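Pyruvate kinase (Pyrobaculum aerophilum, PDB 3QTG) catalyses the last step of glycolysis, moving the phosphoryl group of phosphoenolpyruvate to ADP to give pyruvate and ATP, with a divalent metal cation as cofactor. Local coordinates at residues A[36-41]-A[333-338]; A[13-18]-A[337-342]; A[292-295]-A[299-302]. All blocks are in the same frame, centred on the assembly; numbering follows the deposited sequence.

Contact 1. Residues A[36-41]-A[333-338]; sequences IKFLDL and AAVSWL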
ATOM      1  N   ILE A  36      -4.282  33.717  37.189  1.00 59.46           N
ATOM      2  CA  ILE A  36      -5.010  33.787  35.919  1.00 58.84           C
ATOM      3  C   ILE A  36      -4.095  33.426  34.741  1.00 58.07           C
ATOM      4  O   ILE A  36      -4.442  32.577  33.915  1.00 57.94           O
ATOM      5  CB  ILE A  36      -5.657  35.183  35.683  1.00 59.37           C
ATOM      6  CG1 ILE A  36      -6.810  35.420  36.671  1.00 60.08           C
ATOM      7  CG2 ILE A  36      -6.139  35.321  34.239  1.00 58.43           C
ATOM      8  CD1 ILE A  36      -7.438  36.804  36.585  1.00 60.79           C
ATOM      9  N   LYS A  37      -2.931  34.070  34.677  1.00 57.56           N
ATOM     10  CA  LYS A  37      -1.979  33.855  33.589  1.00 56.66           C
ATOM     11  C   LYS A  37      -1.418  32.421  33.570  1.00 54.77           C
ATOM     12  O   LYS A  37      -1.004  31.933  32.524  1.00 54.34           O
ATOM     13  CB  LYS A  37      -0.850  34.901  33.633  1.00 57.49           C
ATOM     14  CG  LYS A  37      -1.281  36.310  33.207  1.00 59.78           C
ATOM     15  CD  LYS A  37      -1.630  36.395  31.705  1.00 62.50           C
ATOM     16  CE  LYS A  37      -2.081  37.818  31.265  1.00 62.99           C
ATOM     17  NZ  LYS A  37      -3.533  38.085  31.497  1.00 63.66           N
ATOM     18  N   PHE A  38      -1.428  31.770  34.733  1.00 53.01           N
ATOM     19  CA  PHE A  38      -0.982  30.381  34.893  1.00 51.01           C
ATOM     20  C   PHE A  38      -2.026  29.380  34.353  1.00 50.39           C
ATOM     21  O   PHE A  38      -1.694  28.458  33.582  1.00 49.78           O
ATOM     22  CB  PHE A  38      -0.684  30.109  36.375  1.00 49.89           C
ATOM     23  CG  PHE A  38      -0.197  28.719  36.659  1.00 48.03           C
ATOM     24  CD1 PHE A  38       1.152  28.408  36.546  1.00 45.21           C
ATOM     25  CD2 PHE A  38      -1.082  27.726  37.059  1.00 46.74           C
ATOM     26  CE1 PHE A  38       1.620  27.131  36.807  1.00 43.88           C
ATOM     27  CE2 PHE A  38      -0.625  26.441  37.324  1.00 46.37           C
ATOM     28  CZ  PHE A  38       0.737  26.141  37.198  1.00 45.04           C
ATOM     29  N   LEU A  39      -3.283  29.583  34.751  1.00 49.77           N
ATOM     30  CA  LEU A  39      -4.382  28.708  34.360  1.00 49.01           C
ATOM     31  C   LEU A  39      -4.793  28.897  32.908  1.00 48.93           C
ATOM     32  O   LEU A  39      -5.363  27.987  32.298  1.00 49.05           O
ATOM     33  CB  LEU A  39      -5.577  28.881  35.308  1.00 49.07           C
ATOM     34  CG  LEU A  39      -5.299  28.425  36.749  1.00 48.24           C
ATOM     35  CD1 LEU A  39      -6.456  28.722  37.673  1.00 50.13           C
ATOM     36  CD2 LEU A  39      -4.940  26.937  36.809  1.00 47.17           C
ATOM     37  N   ASP A  40      -4.518  30.087  32.368  1.00 48.88           N
ATOM     38  CA  ASP A  40      -4.697  30.378  30.944  1.00 48.47           C
ATOM     39  C   ASP A  40      -3.812  29.492  30.073  1.00 47.12           C
ATOM     40  O   ASP A  40      -4.045  29.345  28.877  1.00 46.95           O
ATOM     41  CB  ASP A  40      -4.344  31.836  30.645  1.00 49.07           C
ATOM     42  CG  ASP A  40      -5.483  32.815  30.963  1.00 52.06           C
ATOM     43  OD1 ASP A  40      -6.604  32.400  31.372  1.00 51.97           O
ATOM     44  OD2 ASP A  40      -5.231  34.030  30.793  1.00 54.30           O
ATOM     45  N   LEU A  41      -2.784  28.923  30.683  1.00 46.04           N
ATOM     46  CA  LEU A  41      -1.794  28.155  29.956  1.00 45.15           C
ATOM     47  C   LEU A  41      -1.904  26.654  30.203  1.00 44.03           C
ATOM     48  O   LEU A  41      -1.043  25.892  29.750  1.00 44.25           O
ATOM     49  CB  LEU A  41      -0.371  28.663  30.270  1.00 45.09           C
ATOM     50  CG  LEU A  41       0.011  29.981  29.581  1.00 45.62           C
ATOM     51  CD1 LEU A  41       1.206  30.663  30.265  1.00 44.76           C
ATOM     52  CD2 LEU A  41       0.287  29.780  28.090  1.00 44.82           C
ATOM     53  N   ALA A 333       6.745  30.382  34.420  1.00 48.36           N
ATOM     54  CA  ALA A 333       7.680  30.185  33.314  1.00 47.91           C
ATOM     55  C   ALA A 333       7.597  28.756  32.787  1.00 46.89           C
ATOM     56  O   ALA A 333       7.711  28.532  31.592  1.00 46.99           O
ATOM     57  CB  ALA A 333       9.098  30.496  33.750  1.00 47.82           C
ATOM     58  N   ALA A 334       7.385  27.807  33.697  1.00 46.46           N
ATOM     59  CA  ALA A 334       7.322  26.386  33.368  1.00 45.70           C
ATOM     60  C   ALA A 334       6.148  26.057  32.445  1.00 45.42           C
ATOM     61  O   ALA A 334       6.362  25.442  31.406  1.00 45.39           O
ATOM     62  CB  ALA A 334       7.292  25.536  34.629  1.00 45.24           C
ATOM     63  N   VAL A 335       4.935  26.501  32.791  1.00 45.24           N
ATOM     64  CA  VAL A 335       3.769  26.295  31.913  1.00 44.98           C
ATOM     65  C   VAL A 335       3.831  27.116  30.631  1.00 45.83           C
ATOM     66  O   VAL A 335       3.301  26.707  29.581  1.00 45.71           O
ATOM     67  CB  VAL A 335       2.399  26.499  32.629  1.00 45.01           C
ATOM     68  CG1 VAL A 335       2.228  25.485  33.764  1.00 44.69           C
ATOM     69  CG2 VAL A 335       2.203  27.936  33.119  1.00 44.95           C
ATOM     70  N   SER A 336       4.487  28.271  30.717  1.00 46.42           N
ATOM     71  CA  SER A 336       4.637  29.154  29.578  1.00 46.99           C
ATOM     72  C   SER A 336       5.561  28.507  28.549  1.00 46.34           C
ATOM     73  O   SER A 336       5.226  28.454  27.374  1.00 46.59           O
ATOM     74  CB  SER A 336       5.152  30.520  30.035  1.00 48.06           C
ATOM     75  OG  SER A 336       5.247  31.416  28.944  1.00 51.21           O
ATOM     76  N   TRP A 337       6.695  27.974  29.001  1.00 46.20           N
ATOM     77  CA  TRP A 337       7.613  27.234  28.129  1.00 45.57           C
ATOM     78  C   TRP A 337       7.044  25.922  27.570  1.00 44.87           C
ATOM     79  O   TRP A 337       7.298  25.590  26.412  1.00 44.07           O
ATOM     80  CB  TRP A 337       8.942  26.988  28.830  1.00 45.98           C
ATOM     81  CG  TRP A 337       9.912  28.082  28.571  1.00 47.37           C
ATOM     82  CD1 TRP A 337      10.234  29.120  29.409  1.00 48.51           C
ATOM     83  CD2 TRP A 337      10.681  28.275  27.382  1.00 47.71           C
ATOM     84  NE1 TRP A 337      11.158  29.932  28.817  1.00 47.77           N
ATOM     85  CE2 TRP A 337      11.453  29.444  27.572  1.00 48.27           C
ATOM     86  CE3 TRP A 337      10.803  27.567  26.177  1.00 47.60           C
ATOM     87  CZ2 TRP A 337      12.340  29.927  26.599  1.00 48.84           C
ATOM     88  CZ3 TRP A 337      11.680  28.052  25.202  1.00 48.13           C
ATOM     89  CH2 TRP A 337      12.437  29.222  25.422  1.00 49.41           C
ATOM     90  N   LEU A 338       6.271  25.195  28.383  1.00 44.34           N
ATOM     91  CA  LEU A 338       5.547  24.005  27.901  1.00 44.17           C
ATOM     92  C   LEU A 338       4.677  24.304  26.665  1.00 44.75           C
ATOM     93  O   LEU A 338       4.792  23.651  25.618  1.00 44.24           O
ATOM     94  CB  LEU A 338       4.676  23.400  29.008  1.00 43.23           C
ATOM     95  CG  LEU A 338       4.011  22.088  28.576  1.00 42.92           C
ATOM     96  CD1 LEU A 338       5.057  21.062  28.027  1.00 41.55           C
ATOM     97  CD2 LEU A 338       3.176  21.477  29.704  1.00 42.86           C
TER
HETATM   98  O   HOH W   1       1.469  24.526  29.852  1.00 45.85           O

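Contact 2. Residues A[13-18]-A[337-342]; sequences ARNLTK and WLSRIL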
ATOM      1  N   ALA A  13      -1.629  28.185  16.926  1.00 69.69           N
ATOM      2  CA  ALA A  13      -2.459  28.993  17.847  1.00 68.55           C
ATOM      3  C   ALA A  13      -3.187  28.218  18.956  1.00 67.27           C
ATOM      4  O   ALA A  13      -3.285  28.709  20.097  1.00 67.62           O
ATOM      5  CB  ALA A  13      -3.449  29.867  17.066  1.00 69.24           C
ATOM      6  N   ARG A  14      -3.705  27.031  18.625  1.00 64.96           N
ATOM      7  CA  ARG A  14      -4.364  26.162  19.609  1.00 62.61           C
ATOM      8  C   ARG A  14      -3.718  24.780  19.651  1.00 60.10           C
ATOM      9  O   ARG A  14      -3.486  24.158  18.617  1.00 59.57           O
ATOM     10  CB  ARG A  14      -5.871  26.048  19.343  1.00 62.88           C
ATOM     11  CG  ARG A  14      -6.660  25.347  20.463  1.00 65.10           C
ATOM     12  CD  ARG A  14      -6.431  26.004  21.832  1.00 70.57           C
ATOM     13  NE  ARG A  14      -7.137  27.284  21.961  1.00 73.63           N
ATOM     14  CZ  ARG A  14      -8.173  27.500  22.775  1.00 75.21           C
ATOM     15  NH1 ARG A  14      -8.634  26.522  23.557  1.00 74.52           N
ATOM     16  NH2 ARG A  14      -8.750  28.699  22.805  1.00 75.04           N
ATOM     17  N   ASN A  15      -3.431  24.313  20.861  1.00 57.14           N
ATOM     18  CA  ASN A  15      -2.691  23.074  21.032  1.00 53.82           C
ATOM     19  C   ASN A  15      -3.530  21.809  20.852  1.00 50.24           C
ATOM     20  O   ASN A  15      -4.713  21.748  21.211  1.00 49.63           O
ATOM     21  CB  ASN A  15      -1.872  23.066  22.346  1.00 54.25           C
ATOM     22  CG  ASN A  15      -0.557  23.853  22.231  1.00 56.07           C
ATOM     23  OD1 ASN A  15      -0.123  24.516  23.180  1.00 58.57           O
ATOM     24  ND2 ASN A  15       0.076  23.786  21.061  1.00 56.83           N
ATOM     25  N   LEU A  16      -2.894  20.811  20.252  1.00 46.65           N
ATOM     26  CA  LEU A  16      -3.490  19.500  20.097  1.00 42.24           C
ATOM     27  C   LEU A  16      -3.062  18.677  21.285  1.00 39.71           C
ATOM     28  O   LEU A  16      -3.886  18.002  21.886  1.00 37.58           O
ATOM     29  CB  LEU A  16      -3.067  18.882  18.773  1.00 42.16           C
ATOM     30  CG  LEU A  16      -3.360  19.703  17.499  1.00 41.71           C
ATOM     31  CD1 LEU A  16      -2.996  18.886  16.270  1.00 40.11           C
ATOM     32  CD2 LEU A  16      -4.826  20.121  17.431  1.00 39.26           C
ATOM     33  N   THR A  17      -1.778  18.780  21.642  1.00 38.41           N
ATOM     34  CA  THR A  17      -1.258  18.216  22.891  1.00 37.01           C
ATOM     35  C   THR A  17      -1.761  19.053  24.064  1.00 36.32           C
ATOM     36  O   THR A  17      -1.626  20.269  24.073  1.00 35.28           O
ATOM     37  CB  THR A  17       0.268  18.199  22.920  1.00 37.20           C
ATOM     38  OG1 THR A  17       0.755  17.647  21.694  1.00 38.02           O
ATOM     39  CG2 THR A  17       0.765  17.358  24.092  1.00 35.85           C
ATOM     40  N   LYS A  18      -2.351  18.381  25.042  1.00 35.94           N
ATOM     41  CA  LYS A  18      -2.899  19.051  26.209  1.00 36.22           C
ATOM     42  C   LYS A  18      -1.873  19.206  27.338  1.00 36.37           C
ATOM     43  O   LYS A  18      -0.945  18.415  27.476  1.00 35.41           O
ATOM     44  CB  LYS A  18      -4.184  18.344  26.680  1.00 36.21           C
ATOM     45  CG  LYS A  18      -5.269  18.250  25.588  1.00 35.41           C
ATOM     46  CD  LYS A  18      -5.570  19.625  24.992  1.00 36.02           C
ATOM     47  CE  LYS A  18      -6.683  19.573  23.987  1.00 35.62           C
ATOM     48  NZ  LYS A  18      -7.880  18.993  24.637  1.00 37.89           N
ATOM     49  N   TRP A 337       6.695  27.974  29.001  1.00 46.20           N
ATOM     50  CA  TRP A 337       7.613  27.234  28.129  1.00 45.57           C
ATOM     51  C   TRP A 337       7.044  25.922  27.570  1.00 44.87           C
ATOM     52  O   TRP A 337       7.298  25.590  26.412  1.00 44.07           O
ATOM     53  CB  TRP A 337       8.942  26.988  28.830  1.00 45.98           C
ATOM     54  CG  TRP A 337       9.912  28.082  28.571  1.00 47.37           C
ATOM     55  CD1 TRP A 337      10.234  29.120  29.409  1.00 48.51           C
ATOM     56  CD2 TRP A 337      10.681  28.275  27.382  1.00 47.71           C
ATOM     57  NE1 TRP A 337      11.158  29.932  28.817  1.00 47.77           N
ATOM     58  CE2 TRP A 337      11.453  29.444  27.572  1.00 48.27           C
ATOM     59  CE3 TRP A 337      10.803  27.567  26.177  1.00 47.60           C
ATOM     60  CZ2 TRP A 337      12.340  29.927  26.599  1.00 48.84           C
ATOM     61  CZ3 TRP A 337      11.680  28.052  25.202  1.00 48.13           C
ATOM     62  CH2 TRP A 337      12.437  29.222  25.422  1.00 49.41           C
ATOM     63  N   LEU A 338       6.271  25.195  28.383  1.00 44.34           N
ATOM     64  CA  LEU A 338       5.547  24.005  27.901  1.00 44.17           C
ATOM     65  C   LEU A 338       4.677  24.304  26.665  1.00 44.75           C
ATOM     66  O   LEU A 338       4.792  23.651  25.618  1.00 44.24           O
ATOM     67  CB  LEU A 338       4.676  23.400  29.008  1.00 43.23           C
ATOM     68  CG  LEU A 338       4.011  22.088  28.576  1.00 42.92           C
ATOM     69  CD1 LEU A 338       5.057  21.062  28.027  1.00 41.55           C
ATOM     70  CD2 LEU A 338       3.176  21.477  29.704  1.00 42.86           C
ATOM     71  N   SER A 339       3.827  25.314  26.814  1.00 45.35           N
ATOM     72  CA  SER A 339       2.858  25.726  25.806  1.00 45.74           C
ATOM     73  C   SER A 339       3.526  26.266  24.543  1.00 46.24           C
ATOM     74  O   SER A 339       3.089  25.979  23.422  1.00 46.25           O
ATOM     75  CB  SER A 339       1.944  26.790  26.425  1.00 45.77           C
ATOM     76  OG  SER A 339       0.777  26.959  25.670  1.00 46.04           O
ATOM     77  N   ARG A 340       4.583  27.049  24.741  1.00 46.72           N
ATOM     78  CA  ARG A 340       5.385  27.603  23.659  1.00 47.32           C
ATOM     79  C   ARG A 340       6.040  26.494  22.811  1.00 46.94           C
ATOM     80  O   ARG A 340       5.959  26.529  21.587  1.00 47.18           O
ATOM     81  CB  ARG A 340       6.453  28.519  24.254  1.00 47.91           C
ATOM     82  CG  ARG A 340       7.225  29.337  23.247  1.00 50.93           C
ATOM     83  CD  ARG A 340       8.368  30.095  23.936  1.00 58.13           C
ATOM     84  NE  ARG A 340       8.013  30.559  25.287  1.00 61.56           N
ATOM     85  CZ  ARG A 340       8.610  31.572  25.915  1.00 64.97           C
ATOM     86  NH1 ARG A 340       9.595  32.239  25.310  1.00 66.37           N
ATOM     87  NH2 ARG A 340       8.222  31.927  27.144  1.00 64.38           N
ATOM     88  N   ILE A 341       6.682  25.522  23.463  1.00 46.11           N
ATOM     89  CA  ILE A 341       7.290  24.367  22.762  1.00 45.38           C
ATOM     90  C   ILE A 341       6.268  23.594  21.941  1.00 45.48           C
ATOM     91  O   ILE A 341       6.555  23.182  20.822  1.00 45.41           O
ATOM     92  CB  ILE A 341       8.010  23.378  23.728  1.00 45.11           C
ATOM     93  CG1 ILE A 341       9.215  24.057  24.404  1.00 44.61           C
ATOM     94  CG2 ILE A 341       8.444  22.072  22.963  1.00 44.89           C
ATOM     95  CD1 ILE A 341       9.707  23.369  25.678  1.00 43.54           C
ATOM     96  N   LEU A 342       5.081  23.398  22.508  1.00 45.90           N
ATOM     97  CA  LEU A 342       4.018  22.636  21.857  1.00 46.66           C
ATOM     98  C   LEU A 342       3.530  23.307  20.574  1.00 48.11           C
ATOM     99  O   LEU A 342       3.212  22.630  19.583  1.00 47.99           O
ATOM    100  CB  LEU A 342       2.850  22.368  22.827  1.00 45.82           C
ATOM    101  CG  LEU A 342       3.186  21.451  24.014  1.00 45.37           C
ATOM    102  CD1 LEU A 342       1.980  21.189  24.925  1.00 42.90           C
ATOM    103  CD2 LEU A 342       3.805  20.153  23.550  1.00 43.73           C
TER

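Contact 3. Residues A[292-295]-A[299-302]; sequences DSMQ and IPTR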
ATOM      1  N   ASP A 292      12.369  19.704  34.218  1.00 46.51           N
ATOM      2  CA  ASP A 292      12.885  19.583  35.566  1.00 48.19           C
ATOM      3  C   ASP A 292      13.866  20.689  36.000  1.00 48.53           C
ATOM      4  O   ASP A 292      13.764  21.189  37.120  1.00 48.37           O
ATOM      5  CB  ASP A 292      13.486  18.199  35.785  1.00 48.78           C
ATOM      6  CG  ASP A 292      13.157  17.651  37.151  1.00 52.59           C
ATOM      7  OD1 ASP A 292      11.950  17.637  37.516  1.00 54.68           O
ATOM      8  OD2 ASP A 292      14.110  17.254  37.866  1.00 58.23           O
ATOM      9  N   SER A 293      14.791  21.080  35.118  1.00 48.58           N
ATOM     10  CA  SER A 293      15.744  22.140  35.446  1.00 48.96           C
ATOM     11  C   SER A 293      15.036  23.448  35.832  1.00 49.26           C
ATOM     12  O   SER A 293      15.624  24.315  36.486  1.00 50.06           O
ATOM     13  CB  SER A 293      16.715  22.390  34.288  1.00 49.09           C
ATOM     14  OG  SER A 293      16.099  23.179  33.286  1.00 49.31           O
ATOM     15  N   MET A 294      13.768  23.574  35.452  1.00 49.12           N
ATOM     16  CA  MET A 294      13.029  24.823  35.643  1.00 49.31           C
ATOM     17  C   MET A 294      12.553  25.077  37.078  1.00 50.00           C
ATOM     18  O   MET A 294      11.980  26.131  37.368  1.00 50.47           O
ATOM     19  CB  MET A 294      11.871  24.924  34.654  1.00 49.07           C
ATOM     20  CG  MET A 294      12.324  25.122  33.225  1.00 48.12           C
ATOM     21  SD  MET A 294      10.972  25.676  32.181  1.00 48.91           S
ATOM     22  CE  MET A 294      10.843  27.399  32.665  1.00 47.81           C
ATOM     23  N   GLN A 295      12.787  24.112  37.960  1.00 50.41           N
ATOM     24  CA  GLN A 295      12.603  24.314  39.397  1.00 52.06           C
ATOM     25  C   GLN A 295      13.533  25.429  39.902  1.00 52.62           C
ATOM     26  O   GLN A 295      13.185  26.154  40.842  1.00 52.77           O
ATOM     27  CB  GLN A 295      12.868  23.016  40.174  1.00 51.88           C
ATOM     28  CG  GLN A 295      11.876  21.903  39.891  1.00 51.57           C
ATOM     29  CD  GLN A 295      12.150  20.671  40.724  1.00 52.07           C
ATOM     30  OE1 GLN A 295      11.875  20.651  41.922  1.00 53.38           O
ATOM     31  NE2 GLN A 295      12.680  19.627  40.089  1.00 52.74           N
ATOM     32  N   ILE A 299      14.313  29.418  32.458  1.00 50.81           N
ATOM     33  CA  ILE A 299      14.476  28.906  31.091  1.00 49.77           C
ATOM     34  C   ILE A 299      14.887  27.426  31.162  1.00 48.18           C
ATOM     35  O   ILE A 299      15.711  27.057  32.000  1.00 48.09           O
ATOM     36  CB  ILE A 299      15.555  29.685  30.292  1.00 50.50           C
ATOM     37  CG1 ILE A 299      15.448  31.211  30.495  1.00 52.32           C
ATOM     38  CG2 ILE A 299      15.519  29.317  28.809  1.00 50.79           C
ATOM     39  CD1 ILE A 299      14.170  31.852  29.975  1.00 55.11           C
ATOM     40  N   PRO A 300      14.313  26.569  30.293  1.00 46.65           N
ATOM     41  CA  PRO A 300      14.790  25.191  30.330  1.00 45.51           C
ATOM     42  C   PRO A 300      16.095  25.025  29.527  1.00 45.05           C
ATOM     43  O   PRO A 300      16.496  25.926  28.771  1.00 45.13           O
ATOM     44  CB  PRO A 300      13.634  24.423  29.671  1.00 45.88           C
ATOM     45  CG  PRO A 300      13.110  25.384  28.662  1.00 45.27           C
ATOM     46  CD  PRO A 300      13.249  26.751  29.284  1.00 45.88           C
ATOM     47  N   THR A 301      16.756  23.889  29.716  1.00 43.82           N
ATOM     48  CA  THR A 301      17.907  23.521  28.897  1.00 42.60           C
ATOM     49  C   THR A 301      17.420  23.112  27.495  1.00 42.05           C
ATOM     50  O   THR A 301      16.259  22.732  27.319  1.00 40.55           O
ATOM     51  CB  THR A 301      18.687  22.359  29.510  1.00 42.58           C
ATOM     52  OG1 THR A 301      17.998  21.131  29.235  1.00 42.00           O
ATOM     53  CG2 THR A 301      18.887  22.536  31.067  1.00 41.18           C
ATOM     54  N   ARG A 302      18.316  23.213  26.513  1.00 41.90           N
ATOM     55  CA  ARG A 302      18.076  22.738  25.144  1.00 41.81           C
ATOM     56  C   ARG A 302      17.633  21.269  25.041  1.00 40.52           C
ATOM     57  O   ARG A 302      16.759  20.934  24.241  1.00 40.18           O
ATOM     58  CB  ARG A 302      19.314  22.977  24.295  1.00 42.42           C
ATOM     59  CG  ARG A 302      19.472  24.463  23.936  1.00 46.79           C
ATOM     60  CD  ARG A 302      20.771  24.765  23.222  1.00 50.72           C
ATOM     61  NE  ARG A 302      20.972  26.211  23.081  1.00 55.29           N
ATOM     62  CZ  ARG A 302      21.590  26.981  23.984  1.00 56.90           C
ATOM     63  NH1 ARG A 302      22.089  26.449  25.092  1.00 56.24           N
ATOM     64  NH2 ARG A 302      21.716  28.286  23.772  1.00 58.33           N
TER

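Contact 1. Residues A[36-41]-A[333-338]
F38 and L41 press against V335 and S336 where helix 32-39, after the first strand of the TIM barrel of pyruvate kinase, meets helix 331-343, after the eighth. The two helices are neighbours because the barrel closes strand 18-22 onto strand 318-321. V335 carries the contact, its two methyls set against neighbouring ring atoms of F38: CG1 of V335 lies 3.5 Å from CE1 of F38, and CG2 is 3.6 Å from CD1 of the same ring. The methyls meet the ring obliquely, and the two side chains cross at about a right angle. F38 can reach this far because its CG stands anti to the backbone N (chi1 -179°), which swings the ring out from the helix. L41 shares the CG2 methyl: its CB rests 3.9 Å from CG2 of V335, while its CD1 sits on the backbone of S336, 3.8 Å from CA.

Behind this apolar layer, A21 of strand 18-22 touches both F38 and V335, and L321 of strand 318-321 backs V335, so V335 packs between helix 32-39 and the two strands that close the barrel. D40 is hydrogen-bonded through OD1 to the hydroxyl of Y67. One water bridges the backbones, donating to O of L41 and to O of V335, at 2.9 Å from each.

Contact 2. Residues A[13-18]-A[337-342]
N15 and T17, in the loop that leads into the first strand of the TIM barrel, lie against L342 and S339 on helix 331-343, the helix that follows the eighth strand. The join is made by packing. In its apolar part, L342 points its fork at T17: CD1 is 4.0 Å from CB of T17 and 3.8 Å from its carbonyl O, with CD2 a little farther along the same threonine. The two side chains cross at about a right angle. CG2 of T17 stands anti to the backbone N, which brings the methyl round to the leucine, and OG1 of T17 is hydrogen-bonded to OH of Y347.

Polar groups meet apolar ones at N15. Its amide crosses the root of L342, ND2 of N15 lying 3.6 Å from CB of L342 and 3.5 Å from C of L342. With an alanine here the amide is gone, and the CB of L342 and its turn of helix would probably lose their cover, opening a gap between loop and helix.

Hydrogen bonds run outward: OG of S339 to NH1 of R19, and K18 NZ to the carbonyls of S413, V415 and L418, tying the barrel's first strand to the C-terminal region. On the far side of the helix, R340 makes a cation-pi contact with W337, its CZ 3.9 Å above the ring centre. Where loop and helix face each other, OD1 of N15 lies 3.5 Å from O of S339, two acceptors with no bond between them, and 3.6 Å from OG of S339.

Contact 3. Residues A[292-295]-A[299-302]
The chain makes a short 3-10 turn at 292-295 and runs back extended through 299-301 before helix 302-313 begins, bringing the CA atoms of M294 and P300 to 5.6 Å. The methionine side chain runs alongside the proline ring, both directed alike. CG of M294 sits 3.8 Å from CA of P300, and farther out its SD comes 3.8 Å from CD of the proline ring. The thioether bends at its last torsion (chi3 76°), which turns CE along the start of 299-302, 4.0 Å from the backbone N of I299.

One residue earlier, S293 meets T301, OG of S293 lying 3.6 Å from the CG2 methyl of T301. That contact is apolar on the threonine side; the serine hydroxyl is hydrogen-bonded to E304. T301 turns its own OG1 to the backbone N of E304, capping helix 302-313 at its N-terminus. W337 and A333 of helix 331-343 cover M294, and I299 packs on L263 of the second subunit. What results is a folded-back loop between the seventh strand of a TIM barrel and the helix after it, finished by a threonine N-cap.

Overall arrangement
All three contacts sit in the TIM barrel region; contacts 1 and 2 use overlapping parts of helix 331-343, and contact 3 packs against it. The first two have centres 10 Å apart and share W337 and L338; L41 touches S339. Both join the start of the chain to the helix after the last barrel strand, across about 300 residues, so they probably help hold the barrel closed. Contact 3 is local in sequence and nested within both of those long loops. Its centre is 14 Å from that of contact 1 and 17 Å from that of contact 2. W337 bridges to it, packing on M294, I299 and P300, and also reaches L263 of the second subunit in the homotetramer.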